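Probable amidase (Thermus thermophilus, PDB 2DC0) is a probable amidase, a member of the amidase family whose chain folds round a large mixed beta sheet flanked by helices. Local coordinates at residues A[238-243]-A[269-274]. Residues are numbered along the deposited sequence; the frame is centred on the assembly and turned at random.
Sequences FGVPLD and AEVREV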
loop_
_atom_site.group_PDB
_atom_site.type_symbol
_atom_site.label_atom_id
_atom_site.label_comp_id
_atom_site.label_asym_id
_atom_site.label_seq_id
_atom_site.Cartn_x
_atom_site.Cartn_y
_atom_site.Cartn_z
ATOM N N PHE A 238 -19.633 10.582 5.539
ATOM C CA PHE A 238 -18.272 11.047 5.756
ATOM C C PHE A 238 -17.721 10.573 7.087
ATOM O O PHE A 238 -18.393 10.663 8.115
ATOM C CB PHE A 238 -18.232 12.573 5.700
ATOM C CG PHE A 238 -18.596 13.142 4.357
ATOM C CD1 PHE A 238 -17.720 13.029 3.277
ATOM C CD2 PHE A 238 -19.809 13.803 4.174
ATOM C CE1 PHE A 238 -18.045 13.574 2.035
ATOM C CE2 PHE A 238 -20.145 14.351 2.937
ATOM C CZ PHE A 238 -19.260 14.237 1.864
ATOM N N GLY A 239 -16.492 10.064 7.061
ATOM C CA GLY A 239 -15.854 9.607 8.282
ATOM C C GLY A 239 -14.917 10.689 8.789
ATOM O O GLY A 239 -14.200 11.320 8.006
ATOM N N VAL A 240 -14.923 10.910 10.098
ATOM C CA VAL A 240 -14.072 11.927 10.704
ATOM C C VAL A 240 -13.161 11.259 11.731
ATOM O O VAL A 240 -13.636 10.698 12.720
ATOM C CB VAL A 240 -14.934 13.021 11.391
ATOM C CG1 VAL A 240 -14.048 14.043 12.075
ATOM C CG2 VAL A 240 -15.819 13.702 10.351
ATOM N N PRO A 241 -11.836 11.298 11.497
ATOM C CA PRO A 241 -10.843 10.696 12.390
ATOM C C PRO A 241 -10.508 11.595 13.570
ATOM O O PRO A 241 -9.416 12.164 13.647
ATOM C CB PRO A 241 -9.659 10.462 11.461
ATOM C CG PRO A 241 -9.725 11.660 10.558
ATOM C CD PRO A 241 -11.204 11.784 10.256
ATOM N N LEU A 242 -11.456 11.705 14.496
ATOM C CA LEU A 242 -11.288 12.549 15.672
ATOM C C LEU A 242 -10.041 12.247 16.499
ATOM O O LEU A 242 -9.358 13.175 16.936
ATOM C CB LEU A 242 -12.547 12.468 16.544
ATOM C CG LEU A 242 -13.808 13.038 15.872
ATOM C CD1 LEU A 242 -14.999 12.930 16.822
ATOM C CD2 LEU A 242 -13.582 14.495 15.487
ATOM N N ASP A 243 -9.730 10.967 16.712
ATOM C CA ASP A 243 -8.551 10.633 17.503
ATOM C C ASP A 243 -7.276 11.155 16.833
ATOM O O ASP A 243 -6.389 11.693 17.500
ATOM C CB ASP A 243 -8.476 9.110 17.806
ATOM C CG ASP A 243 -8.444 8.223 16.553
ATOM O OD1 ASP A 243 -8.638 8.710 15.420
ATOM O OD2 ASP A 243 -8.230 7.003 16.722
ATOM N N ALA A 269 -26.536 14.613 4.599
ATOM C CA ALA A 269 -25.315 13.818 4.598
ATOM C C ALA A 269 -25.193 13.218 5.992
ATOM O O ALA A 269 -25.882 13.651 6.914
ATOM C CB ALA A 269 -24.100 14.702 4.295
ATOM N N GLU A 270 -24.325 12.224 6.151
ATOM C CA GLU A 270 -24.132 11.605 7.460
ATOM C C GLU A 270 -22.676 11.750 7.885
ATOM O O GLU A 270 -21.768 11.724 7.052
ATOM C CB GLU A 270 -24.497 10.122 7.426
ATOM C CG GLU A 270 -24.794 9.553 8.810
ATOM C CD GLU A 270 -24.681 8.040 8.871
ATOM O OE1 GLU A 270 -25.155 7.367 7.933
ATOM O OE2 GLU A 270 -24.123 7.526 9.866
ATOM N N VAL A 271 -22.463 11.907 9.185
ATOM C CA VAL A 271 -21.123 12.058 9.732
ATOM C C VAL A 271 -20.854 10.971 10.766
ATOM O O VAL A 271 -21.581 10.858 11.755
ATOM C CB VAL A 271 -20.956 13.427 10.419
ATOM C CG1 VAL A 271 -19.547 13.566 10.968
ATOM C CG2 VAL A 271 -21.261 14.547 9.425
ATOM N N ARG A 272 -19.815 10.177 10.539
ATOM C CA ARG A 272 -19.464 9.110 11.468
ATOM C C ARG A 272 -18.026 9.252 11.934
ATOM O O ARG A 272 -17.127 9.516 11.135
ATOM C CB ARG A 272 -19.628 7.735 10.810
ATOM C CG ARG A 272 -21.042 7.407 10.341
ATOM C CD ARG A 272 -21.093 6.018 9.692
ATOM N NE ARG A 272 -22.390 5.748 9.072
ATOM C CZ ARG A 272 -22.686 4.643 8.393
ATOM N NH1 ARG A 272 -21.775 3.689 8.241
ATOM N NH2 ARG A 272 -23.895 4.494 7.861
ATOM N N GLU A 273 -17.810 9.089 13.234
ATOM C CA GLU A 273 -16.461 9.158 13.764
ATOM C C GLU A 273 -15.768 7.866 13.364
ATOM O O GLU A 273 -16.393 6.806 13.364
ATOM C CB GLU A 273 -16.459 9.247 15.292
ATOM C CG GLU A 273 -15.051 9.438 15.845
ATOM C CD GLU A 273 -14.966 9.290 17.350
ATOM O OE1 GLU A 273 -15.989 9.484 18.041
ATOM O OE2 GLU A 273 -13.858 8.996 17.841
ATOM N N VAL A 274 -14.490 7.956 13.009
ATOM C CA VAL A 274 -13.706 6.778 12.645
ATOM C C VAL A 274 -12.386 6.882 13.392
ATOM O O VAL A 274 -12.004 7.968 13.832
ATOM C CB VAL A 274 -13.395 6.699 11.118
ATOM C CG1 VAL A 274 -14.684 6.591 10.316
ATOM C CG2 VAL A 274 -12.582 7.908 10.686
HETATM O O HOH W 1 -11.577 8.784 16.390
#
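Val240 and Val271 show how an edge strand and its parallel neighbour sort their side chains: CG2 of Val240 meets CG1 of Val271 at 3.8 Å, on the sheet face that also bears Phe238 and Glu273. At the start of the ladder the Phe238 ring brings its edge to the methyl of Ala269. On the other face, Val274 lays CG1 against CA of Gly239, 3.8 Å away, while its CG2 packs beside the Pro241 ring. Leu242 crosses Glu273 at about a right angle; with CG anti to its backbone N (chi1 -175°), the glutamate brings its own CG to 3.6 Å from CD1 of Leu242. Its carboxylate OE2 then takes a hydrogen bond from a water that also donates to Val274 O and accepts from Asp243 N, linking Asp243, in the first turn of helix 242-245, to Glu273 and Val274. Between the two faces run four backbone bonds, from the almost straight Phe238 N to Glu270 O (2.9 Å, 179° at the hydrogen) to Val274 N, which meets Val240 O from above its carbonyl plane. Along 269-274, the guanidinium of Arg272 meets the carboxylate of Glu270 with two nitrogens, a salt bridge from NE to OE2 (2.6 Å) and a hydrogen bond from NH2 to OE1. The carboxylate of Asp243 is hydrogen-bonded to the Ser275 hydroxyl and the Leu276 backbone N. Within the chain, strand 270-273 ends the mixed sheet; strand 237-240 pairs on its other side with 350-354, helix 251-263 packs on Val240 and Val271, and helix 419-430 on Phe238.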